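Side-chain contacts in dipeptidase AC. Metallo peptidase. MEROPS family M19 (Rhodobacter sphaeroides, PDB 3LY0), which probably hydrolyses dipeptides as a zinc-dependent metallopeptidase, and here holds a phosphinate mimic of L-Ala-D-Ala at a two-zinc site: residues A[16-19]-A[20-24]; A[323-326]-A[327-331]; A[332-335]-A[336-340]; A[339-342]-A[343-347]. All blocks are in the same frame, centred on the assembly; numbering follows the deposited sequence.

Interaction 1 of 4, residues A[16-19]-A[20-24]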
loop_
_atom_site.group_PDB
_atom_site.type_symbol
_atom_site.label_atom_id
_atom_site.label_comp_id
_atom_site.label_asym_id
_atom_site.label_seq_id
_atom_site.Cartn_x
_atom_site.Cartn_y
_atom_site.Cartn_z
ATOM N N PHE A 16 -2.594 5.484 -7.935
ATOM C CA PHE A 16 -3.139 6.481 -8.842
ATOM C C PHE A 16 -2.048 7.275 -9.564
ATOM O O PHE A 16 -2.210 7.624 -10.729
ATOM C CB PHE A 16 -4.068 7.435 -8.100
ATOM C CG PHE A 16 -4.675 8.482 -8.979
ATOM C CD1 PHE A 16 -4.246 9.793 -8.896
ATOM C CD2 PHE A 16 -5.650 8.145 -9.906
ATOM C CE1 PHE A 16 -4.795 10.770 -9.708
ATOM C CE2 PHE A 16 -6.200 9.106 -10.728
ATOM C CZ PHE A 16 -5.776 10.425 -10.626
ATOM N N LEU A 17 -0.940 7.561 -8.887
ATOM C CA LEU A 17 0.118 8.354 -9.509
ATOM C C LEU A 17 0.680 7.675 -10.761
ATOM O O LEU A 17 1.166 8.346 -11.670
ATOM C CB LEU A 17 1.244 8.657 -8.513
ATOM C CG LEU A 17 0.896 9.647 -7.398
ATOM C CD1 LEU A 17 2.007 9.677 -6.375
ATOM C CD2 LEU A 17 0.644 11.053 -7.971
ATOM N N LEU A 18 0.608 6.349 -10.819
ATOM C CA LEU A 18 1.101 5.653 -11.995
ATOM C C LEU A 18 0.287 6.045 -13.222
ATOM O O LEU A 18 0.803 6.103 -14.341
ATOM C CB LEU A 18 1.072 4.135 -11.773
ATOM C CG LEU A 18 1.714 3.257 -12.846
ATOM C CD1 LEU A 18 3.216 3.462 -12.900
ATOM C CD2 LEU A 18 1.383 1.794 -12.555
ATOM N N ARG A 19 -0.990 6.339 -13.017
ATOM C CA ARG A 19 -1.829 6.735 -14.138
ATOM C C ARG A 19 -1.460 8.110 -14.660
ATOM O O ARG A 19 -1.541 8.368 -15.864
ATOM C CB ARG A 19 -3.301 6.626 -13.773
ATOM C CG ARG A 19 -3.719 5.149 -13.697
ATOM C CD ARG A 19 -5.139 4.949 -13.236
ATOM N NE ARG A 19 -6.065 5.757 -14.013
ATOM C CZ ARG A 19 -7.191 6.253 -13.525
ATOM N NH1 ARG A 19 -7.535 6.009 -12.264
ATOM N NH2 ARG A 19 -7.965 7.000 -14.297
ATOM N N LEU A 20 -1.021 8.985 -13.763
ATOM C CA LEU A 20 -0.550 10.297 -14.192
ATOM C C LEU A 20 0.812 10.190 -14.871
ATOM O O LEU A 20 1.079 10.895 -15.846
ATOM C CB LEU A 20 -0.523 11.287 -13.021
ATOM C CG LEU A 20 -1.895 11.485 -12.357
ATOM C CD1 LEU A 20 -1.860 12.573 -11.303
ATOM C CD2 LEU A 20 -2.992 11.775 -13.400
ATOM N N LEU A 21 1.663 9.302 -14.365
ATOM C CA LEU A 21 2.958 9.037 -14.993
ATOM C C LEU A 21 2.760 8.585 -16.433
ATOM O O LEU A 21 3.504 8.993 -17.329
ATOM C CB LEU A 21 3.731 7.954 -14.228
ATOM C CG LEU A 21 5.154 7.671 -14.740
ATOM C CD1 LEU A 21 6.083 8.841 -14.460
ATOM C CD2 LEU A 21 5.722 6.378 -14.149
ATOM N N ARG A 22 1.751 7.749 -16.648
ATOM C CA ARG A 22 1.539 7.129 -17.956
ATOM C C ARG A 22 0.845 8.032 -18.973
ATOM O O ARG A 22 0.946 7.796 -20.174
ATOM C CB ARG A 22 0.799 5.797 -17.805
ATOM C CG ARG A 22 1.686 4.722 -17.193
ATOM C CD ARG A 22 0.937 3.458 -16.836
ATOM N NE ARG A 22 1.880 2.369 -16.581
ATOM C CZ ARG A 22 1.534 1.119 -16.292
ATOM N NH1 ARG A 22 0.254 0.784 -16.214
ATOM N NH2 ARG A 22 2.474 0.200 -16.089
ATOM N N ASN A 23 0.154 9.064 -18.501
ATOM C CA ASN A 23 -0.516 10.002 -19.405
ATOM C C ASN A 23 -0.531 11.413 -18.823
ATOM O O ASN A 23 -1.590 11.950 -18.505
ATOM C CB ASN A 23 -1.941 9.534 -19.721
ATOM C CG ASN A 23 -2.580 10.313 -20.869
ATOM O OD1 ASN A 23 -2.007 11.274 -21.392
ATOM N ND2 ASN A 23 -3.782 9.899 -21.260
ATOM N N PRO A 24 0.655 12.013 -18.659
ATOM C CA PRO A 24 0.716 13.313 -17.989
ATOM C C PRO A 24 -0.035 14.410 -18.743
ATOM O O PRO A 24 -0.553 15.340 -18.127
ATOM C CB PRO A 24 2.225 13.616 -17.942
ATOM C CG PRO A 24 2.825 12.760 -19.016
ATOM C CD PRO A 24 1.988 11.523 -19.053
#
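Arg22 lies back across Leu18, one helical turn earlier, in helix 16-22, and its long side chain is a good example of an arginine that uses its apolar stem and its charged head for different tasks. Arg22 CB sits 3.5 Å from Leu18 O. Arg22 CG, anti to its own carbonyl carbon (chi1 -71°), points back along the helix and comes nearer still, 3.3 Å from Leu18 O. CD then passes from this oxygen to the leucine side chain, and Arg22 NE lies 3.8 Å from Leu18 CG. At the tip the flat guanidinium is laid over a methyl: Leu18 CD2 stands 3.8 Å from Arg22 CZ, over the centre of one face. Cutting Leu18 back to an alanine removes this methyl, and the guanidinium face would probably lose its support and be freer to swing about its salt bridge to Asp66. The other branch, Leu18 CD1, reaches Leu21 CD2 at 4.0 Å. On another flank of the helix, Leu20 CD1 approaches the Phe16 ring obliquely, 3.8 Å from Phe16 CE1, while Arg19 NH1 lies in the plane of that ring at its edge. The polar end of Arg19 goes to Leu40 O, Asp308 and Asp35. Beneath the side chains, Leu21 N and Arg22 N donate to Leu17 O and Leu18 O. The Leu18 side chain is about 6 Å from the bound inhibitor and packs on His65 of its pocket; the chemistry thus implies an apolar pad under the arginine's face, with the charged head given to Asp66.

Interaction 2 of 4, residues A[323-326]-A[327-331]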
loop_
_atom_site.group_PDB
_atom_site.type_symbol
_atom_site.label_atom_id
_atom_site.label_comp_id
_atom_site.label_asym_id
_atom_site.label_seq_id
_atom_site.Cartn_x
_atom_site.Cartn_y
_atom_site.Cartn_z
ATOM N N PRO A 323 -18.716 1.556 -0.370
ATOM C CA PRO A 323 -19.954 1.350 0.396
ATOM C C PRO A 323 -20.478 -0.088 0.351
ATOM O O PRO A 323 -20.953 -0.591 1.374
ATOM C CB PRO A 323 -20.938 2.331 -0.256
ATOM C CG PRO A 323 -20.059 3.444 -0.773
ATOM C CD PRO A 323 -18.808 2.725 -1.266
ATOM N N ALA A 324 -20.399 -0.746 -0.803
ATOM C CA ALA A 324 -20.808 -2.147 -0.905
ATOM C C ALA A 324 -19.944 -3.044 -0.018
ATOM O O ALA A 324 -20.439 -3.984 0.607
ATOM C CB ALA A 324 -20.756 -2.619 -2.350
ATOM N N LEU A 325 -18.645 -2.758 0.024
ATOM C CA LEU A 325 -17.746 -3.499 0.898
ATOM C C LEU A 325 -18.175 -3.342 2.357
ATOM O O LEU A 325 -18.261 -4.323 3.110
ATOM C CB LEU A 325 -16.301 -3.011 0.702
ATOM C CG LEU A 325 -15.272 -3.477 1.739
ATOM C CD1 LEU A 325 -15.172 -4.989 1.793
ATOM C CD2 LEU A 325 -13.893 -2.871 1.457
ATOM N N GLN A 326 -18.466 -2.106 2.743
ATOM C CA GLN A 326 -18.898 -1.828 4.112
ATOM C C GLN A 326 -20.190 -2.566 4.457
ATOM O O GLN A 326 -20.328 -3.095 5.556
ATOM C CB GLN A 326 -19.042 -0.332 4.348
ATOM C CG GLN A 326 -17.706 0.394 4.378
ATOM C CD GLN A 326 -17.849 1.854 4.734
ATOM O OE1 GLN A 326 -18.777 2.241 5.440
ATOM N NE2 GLN A 326 -16.927 2.682 4.249
ATOM N N ALA A 327 -21.119 -2.625 3.508
ATOM C CA ALA A 327 -22.361 -3.366 3.721
ATOM C C ALA A 327 -22.120 -4.852 3.987
ATOM O O ALA A 327 -22.775 -5.459 4.850
ATOM C CB ALA A 327 -23.295 -3.189 2.537
ATOM N N ALA A 328 -21.197 -5.455 3.239
ATOM C CA ALA A 328 -20.847 -6.857 3.455
ATOM C C ALA A 328 -20.196 -7.059 4.820
ATOM O O ALA A 328 -20.450 -8.050 5.511
ATOM C CB ALA A 328 -19.933 -7.373 2.334
ATOM N N MET A 329 -19.337 -6.116 5.200
ATOM C CA MET A 329 -18.666 -6.190 6.489
ATOM C C MET A 329 -19.684 -6.112 7.629
ATOM O O MET A 329 -19.598 -6.860 8.597
ATOM C CB MET A 329 -17.611 -5.082 6.606
ATOM C CG MET A 329 -16.488 -5.205 5.558
ATOM S SD MET A 329 -15.370 -3.769 5.450
ATOM C CE MET A 329 -14.663 -3.769 7.102
ATOM N N ARG A 330 -20.651 -5.217 7.497
ATOM C CA ARG A 330 -21.694 -5.086 8.515
ATOM C C ARG A 330 -22.540 -6.354 8.597
ATOM O O ARG A 330 -22.851 -6.837 9.692
ATOM C CB ARG A 330 -22.587 -3.884 8.229
ATOM C CG ARG A 330 -21.895 -2.551 8.424
ATOM C CD ARG A 330 -22.904 -1.425 8.460
ATOM N NE ARG A 330 -22.298 -0.169 8.881
ATOM C CZ ARG A 330 -22.153 0.885 8.089
ATOM N NH1 ARG A 330 -22.574 0.830 6.832
ATOM N NH2 ARG A 330 -21.591 1.989 8.555
ATOM N N ALA A 331 -22.908 -6.893 7.438
ATOM C CA ALA A 331 -23.729 -8.108 7.398
ATOM C C ALA A 331 -23.017 -9.294 8.040
ATOM O O ALA A 331 -23.650 -10.191 8.605
ATOM C CB ALA A 331 -24.137 -8.444 5.962
#
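The amide of Gln326 and the guanidinium of Arg330, one turn apart on helix 322-332, are the flat groups of this contact, and they show how two polar heads can be neighbours without being partners. Gln326 OE1 approaches the guanidinium obliquely and stays 4.2 Å from Arg330 NH2. The polar atoms of both groups have partners outside the two segments: Gln326 NE2 donates to Ile7 O, Arg330 NE pairs with Glu336, and Arg330 NH2 bonds to Asp5 O. What joins the two residues is closer to the backbone, where Arg330 CG lies 3.3 Å from Gln326 O and Arg330 N donates to that same oxygen at 2.9 Å.

The apolar pair is Leu325 and Met329. Met329 CG presses to 3.1 Å from Leu325 O, and the thioether sulfur then lies against the leucine branch point, with Met329 SD 3.7 Å from Leu325 CG. A bend at the last torsion (chi3 62°) turns the methyl CE aside from the otherwise extended chain. Replaced by alanine, Met329 would lose CG, SD and CE, which would probably open a gap beside the Leu325 side chain. Met329 N donates to Leu325 O in an ordinary helical bond.

The helix is thus sided. Leu325 and Met329 face helix 283-296, at Val285 and Leu289; Gln326 and Met329 meet helix 336-354, through Met339, Leu342 and Cys343; Arg330 reaches over the N-terminal segment at Ile7, while Ala327 lies exposed.

Interaction 3 of 4, residues A[332-335]-A[336-340]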
loop_
_atom_site.group_PDB
_atom_site.type_symbol
_atom_site.label_atom_id
_atom_site.label_comp_id
_atom_site.label_asym_id
_atom_site.label_seq_id
_atom_site.Cartn_x
_atom_site.Cartn_y
_atom_site.Cartn_z
ATOM N N HIS A 332 -21.690 -9.295 7.939
ATOM C CA HIS A 332 -20.854 -10.339 8.505
ATOM C C HIS A 332 -20.834 -10.251 10.031
ATOM O O HIS A 332 -20.458 -11.204 10.713
ATOM C CB HIS A 332 -19.435 -10.197 7.951
ATOM C CG HIS A 332 -18.553 -11.366 8.237
ATOM N ND1 HIS A 332 -18.801 -12.624 7.731
ATOM C CD2 HIS A 332 -17.404 -11.463 8.950
ATOM C CE1 HIS A 332 -17.853 -13.451 8.136
ATOM N NE2 HIS A 332 -16.996 -12.771 8.879
ATOM N N GLY A 333 -21.212 -9.097 10.558
ATOM C CA GLY A 333 -21.358 -8.940 11.996
ATOM C C GLY A 333 -20.457 -7.922 12.669
ATOM O O GLY A 333 -20.465 -7.798 13.896
ATOM N N TYR A 334 -19.672 -7.185 11.891
ATOM C CA TYR A 334 -18.813 -6.172 12.489
ATOM C C TYR A 334 -19.660 -5.003 12.973
ATOM O O TYR A 334 -20.380 -4.390 12.188
ATOM C CB TYR A 334 -17.779 -5.653 11.486
ATOM C CG TYR A 334 -16.769 -6.667 10.990
ATOM C CD1 TYR A 334 -16.652 -7.931 11.566
ATOM C CD2 TYR A 334 -15.905 -6.340 9.950
ATOM C CE1 TYR A 334 -15.710 -8.845 11.097
ATOM C CE2 TYR A 334 -14.976 -7.241 9.480
ATOM C CZ TYR A 334 -14.878 -8.488 10.047
ATOM O OH TYR A 334 -13.937 -9.366 9.552
ATOM N N ASP A 335 -19.569 -4.698 14.267
ATOM C CA ASP A 335 -20.324 -3.586 14.844
ATOM C C ASP A 335 -19.721 -2.231 14.472
ATOM O O ASP A 335 -18.622 -2.157 13.910
ATOM C CB ASP A 335 -20.462 -3.737 16.367
ATOM C CG ASP A 335 -19.125 -3.713 17.087
ATOM O OD1 ASP A 335 -18.222 -2.956 16.670
ATOM O OD2 ASP A 335 -18.981 -4.448 18.088
ATOM N N GLU A 336 -20.442 -1.160 14.776
ATOM C CA GLU A 336 -20.062 0.170 14.318
ATOM C C GLU A 336 -18.706 0.654 14.826
ATOM O O GLU A 336 -17.945 1.247 14.064
ATOM C CB GLU A 336 -21.163 1.196 14.622
ATOM C CG GLU A 336 -22.431 0.974 13.810
ATOM C CD GLU A 336 -22.168 0.893 12.315
ATOM O OE1 GLU A 336 -21.459 1.770 11.780
ATOM O OE2 GLU A 336 -22.678 -0.046 11.668
ATOM N N PRO A 337 -18.405 0.438 16.116
ATOM C CA PRO A 337 -17.083 0.879 16.570
ATOM C C PRO A 337 -15.969 0.150 15.819
ATOM O O PRO A 337 -14.964 0.774 15.476
ATOM C CB PRO A 337 -17.076 0.497 18.052
ATOM C CG PRO A 337 -18.522 0.513 18.440
ATOM C CD PRO A 337 -19.263 0.008 17.237
ATOM N N LEU A 338 -16.146 -1.143 15.571
ATOM C CA LEU A 338 -15.151 -1.899 14.822
ATOM C C LEU A 338 -15.072 -1.380 13.389
ATOM O O LEU A 338 -13.979 -1.193 12.858
ATOM C CB LEU A 338 -15.455 -3.397 14.847
ATOM C CG LEU A 338 -14.506 -4.257 14.001
ATOM C CD1 LEU A 338 -13.058 -4.073 14.426
ATOM C CD2 LEU A 338 -14.900 -5.727 14.089
ATOM N N MET A 339 -16.222 -1.120 12.769
ATOM C CA MET A 339 -16.229 -0.560 11.420
ATOM C C MET A 339 -15.425 0.750 11.341
ATOM O O MET A 339 -14.671 0.970 10.394
ATOM C CB MET A 339 -17.655 -0.320 10.923
ATOM C CG MET A 339 -18.455 -1.584 10.675
ATOM S SD MET A 339 -17.867 -2.588 9.284
ATOM C CE MET A 339 -17.931 -1.405 7.935
ATOM N N ARG A 340 -15.580 1.635 12.321
ATOM C CA ARG A 340 -14.842 2.892 12.299
ATOM C C ARG A 340 -13.332 2.664 12.417
ATOM O O ARG A 340 -12.531 3.332 11.747
ATOM C CB ARG A 340 -15.342 3.840 13.391
ATOM C CG ARG A 340 -16.746 4.349 13.105
ATOM C CD ARG A 340 -17.129 5.486 14.041
ATOM N NE ARG A 340 -17.293 5.036 15.420
ATOM C CZ ARG A 340 -18.427 4.548 15.914
ATOM N NH1 ARG A 340 -19.500 4.432 15.142
ATOM N NH2 ARG A 340 -18.488 4.167 17.181
HETATM O O HOH W 1 -22.439 -2.500 12.072
#
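Glu336, the first residue of the helix, rests CB near the backbone of Asp335, and a water lies between Glu336 OE2 and Tyr334 O, 2.8 Å from the latter. Pro337 follows, its CD 3.2 Å from Asp335 OD1, where the missing N-H costs nothing because the first turn of a helix has no carbonyl to meet it. Leu338 N donates to Asp335 OD1 over 3.0 Å in a nearly straight bond (163°); with CG between the backbone N and the carbonyl carbon (chi1 62°), the Asp335 carboxylate is folded back onto the helix start. Leu338 CD2 makes an off-centre CH-pi contact, 4.1 Å from the centroid of the Tyr334 ring. Met339 N bonds to Asp335 O at 2.9 Å. Met339 SD lies near the plane of the Tyr334 ring, at its edge, and 3.8 Å from Tyr334 CB. Tyr334 OH and His332 NE2 both bond to Asp290 of helix 283-296. The whole is a textbook junction between successive helices: a Schellman motif at Gly333 closes helix 322-332, and two residues later an aspartate N-cap opens helix 336-354.

Interaction 4 of 4, residues A[339-342]-A[343-347]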
loop_
_atom_site.group_PDB
_atom_site.type_symbol
_atom_site.label_atom_id
_atom_site.label_comp_id
_atom_site.label_asym_id
_atom_site.label_seq_id
_atom_site.Cartn_x
_atom_site.Cartn_y
_atom_site.Cartn_z
ATOM N N MET A 339 -16.222 -1.120 12.769
ATOM C CA MET A 339 -16.229 -0.560 11.420
ATOM C C MET A 339 -15.425 0.750 11.341
ATOM O O MET A 339 -14.671 0.970 10.394
ATOM C CB MET A 339 -17.655 -0.320 10.923
ATOM C CG MET A 339 -18.455 -1.584 10.675
ATOM S SD MET A 339 -17.867 -2.588 9.284
ATOM C CE MET A 339 -17.931 -1.405 7.935
ATOM N N ARG A 340 -15.580 1.635 12.321
ATOM C CA ARG A 340 -14.842 2.892 12.299
ATOM C C ARG A 340 -13.332 2.664 12.417
ATOM O O ARG A 340 -12.531 3.332 11.747
ATOM C CB ARG A 340 -15.342 3.840 13.391
ATOM C CG ARG A 340 -16.746 4.349 13.105
ATOM C CD ARG A 340 -17.129 5.486 14.041
ATOM N NE ARG A 340 -17.293 5.036 15.420
ATOM C CZ ARG A 340 -18.427 4.548 15.914
ATOM N NH1 ARG A 340 -19.500 4.432 15.142
ATOM N NH2 ARG A 340 -18.488 4.167 17.181
ATOM N N LYS A 341 -12.953 1.713 13.264
ATOM C CA LYS A 341 -11.544 1.336 13.394
ATOM C C LYS A 341 -10.973 0.842 12.062
ATOM O O LYS A 341 -9.908 1.299 11.627
ATOM C CB LYS A 341 -11.363 0.263 14.468
ATOM C CG LYS A 341 -11.560 0.765 15.891
ATOM C CD LYS A 341 -11.415 -0.388 16.858
ATOM C CE LYS A 341 -11.592 0.058 18.300
ATOM N NZ LYS A 341 -11.250 -1.047 19.235
ATOM N N LEU A 342 -11.678 -0.096 11.432
ATOM C CA LEU A 342 -11.209 -0.713 10.198
ATOM C C LEU A 342 -11.200 0.286 9.046
ATOM O O LEU A 342 -10.363 0.208 8.148
ATOM C CB LEU A 342 -12.097 -1.902 9.829
ATOM C CG LEU A 342 -12.103 -3.041 10.839
ATOM C CD1 LEU A 342 -13.127 -4.077 10.428
ATOM C CD2 LEU A 342 -10.716 -3.680 10.954
ATOM N N CYS A 343 -12.126 1.232 9.071
ATOM C CA CYS A 343 -12.258 2.179 7.972
ATOM C C CYS A 343 -11.259 3.332 8.015
ATOM O O CYS A 343 -10.766 3.753 6.966
ATOM C CB CYS A 343 -13.697 2.711 7.865
ATOM S SG CYS A 343 -14.874 1.494 7.197
ATOM N N HIS A 344 -10.969 3.852 9.208
ATOM C CA HIS A 344 -9.988 4.930 9.301
ATOM C C HIS A 344 -9.293 5.109 10.650
ATOM O O HIS A 344 -8.155 5.573 10.688
ATOM C CB HIS A 344 -10.610 6.272 8.888
ATOM C CG HIS A 344 -11.770 6.691 9.741
ATOM N ND1 HIS A 344 -13.079 6.548 9.333
ATOM C CD2 HIS A 344 -11.820 7.257 10.973
ATOM C CE1 HIS A 344 -13.886 7.002 10.274
ATOM N NE2 HIS A 344 -13.150 7.434 11.283
ATOM N N GLU A 345 -9.968 4.803 11.756
ATOM C CA GLU A 345 -9.386 5.161 13.055
ATOM C C GLU A 345 -8.056 4.461 13.312
ATOM O O GLU A 345 -7.137 5.045 13.882
ATOM C CB GLU A 345 -10.361 4.899 14.210
ATOM C CG GLU A 345 -11.623 5.754 14.172
ATOM C CD GLU A 345 -12.567 5.454 15.322
ATOM O OE1 GLU A 345 -12.318 4.483 16.064
ATOM O OE2 GLU A 345 -13.574 6.177 15.472
ATOM N N ASN A 346 -7.947 3.207 12.891
ATOM C CA ASN A 346 -6.712 2.466 13.117
ATOM C C ASN A 346 -5.516 3.091 12.391
ATOM O O ASN A 346 -4.435 3.201 12.965
ATOM C CB ASN A 346 -6.870 0.987 12.744
ATOM C CG ASN A 346 -7.755 0.234 13.722
ATOM O OD1 ASN A 346 -8.061 0.733 14.804
ATOM N ND2 ASN A 346 -8.164 -0.969 13.356
ATOM N N TRP A 347 -5.695 3.482 11.130
ATOM C CA TRP A 347 -4.609 4.176 10.440
ATOM C C TRP A 347 -4.224 5.448 11.171
ATOM O O TRP A 347 -3.039 5.738 11.315
ATOM C CB TRP A 347 -4.947 4.517 8.988
ATOM C CG TRP A 347 -4.611 3.395 8.052
ATOM C CD1 TRP A 347 -5.474 2.716 7.233
ATOM C CD2 TRP A 347 -3.319 2.797 7.857
ATOM N NE1 TRP A 347 -4.799 1.745 6.536
ATOM C CE2 TRP A 347 -3.474 1.773 6.897
ATOM C CE3 TRP A 347 -2.046 3.032 8.399
ATOM C CZ2 TRP A 347 -2.406 0.983 6.465
ATOM C CZ3 TRP A 347 -0.982 2.251 7.960
ATOM C CH2 TRP A 347 -1.174 1.235 7.004
HETATM O O HOH W 2 -7.998 2.275 9.651
#
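This is a local contact within helix 336-354, where Arg340 and Lys341 meet Glu345 and Asn346 five residues on, across a turn wider than the alpha-helical one, in a buried part of the helix beside strand 9-11. The widening is read from the backbone. Arg340 O accepts from both His344 N and Glu345 N, each at 3.0 Å, the two donors arriving from opposite faces of the carbonyl plane. Asn346 N then reaches Lys341 O, again five residues back, in the carbonyl plane and on a lone pair. A water 2.9 Å from Lys341 O also accepts from Trp347 N and lies in the widened turn.

The side chains follow the same offset. The His344 ring is laid with one face over Arg340 O, which stands 3.9 Å from the ring plane, over its centre, while ND1 bonds to Pro8 O. Glu345 runs alongside Arg340 in the same direction; Glu345 OE2 lies at the edge of the guanidinium, and 3.9 Å from Arg340 NE it makes only a long, weak salt bridge, with the two planes 56° apart. Asn346 OD1 is 3.4 Å from Lys341 CB, whereas ND2 is held by Val301 O and Glu298 O. The extended chain of Lys341 (chi2 178°) carries NZ away to Asp299. Cys343 SG lies 3.2 Å from Met339 O.

Consecutive bonds to the fifth residue are the signature of a pi-bulge. Here it falls in the last helix of a TIM-barrel-clan domain, where Cys343 is backbone-bonded to Phe10 of strand 9-11 and the Trp347 side chain, through NE1, is hydrogen-bonded to Met303 O of strand 301-303.

Along the chain the four contacts come in order, the first near the N-terminus and the other three close together near the C-terminus. Interaction 1, on helix 16-22, stands apart: its centre is about 28 Å from that of interaction 4 and about 35 Å from that of interaction 3, and it alone lies near the zinc and inhibitor site. Interactions 2, 3 and 4 form a continuous run over helix 322-332, the connecting turn and helix 336-354, with centres 10 to 14 Å apart. Met339 and Arg340 belong to both 3 and 4, while Met329 CE to Leu342 CD1 at 3.7 Å ties 2 to 4. The C-terminal helix pair thus packs as one unit, set back from the metal site.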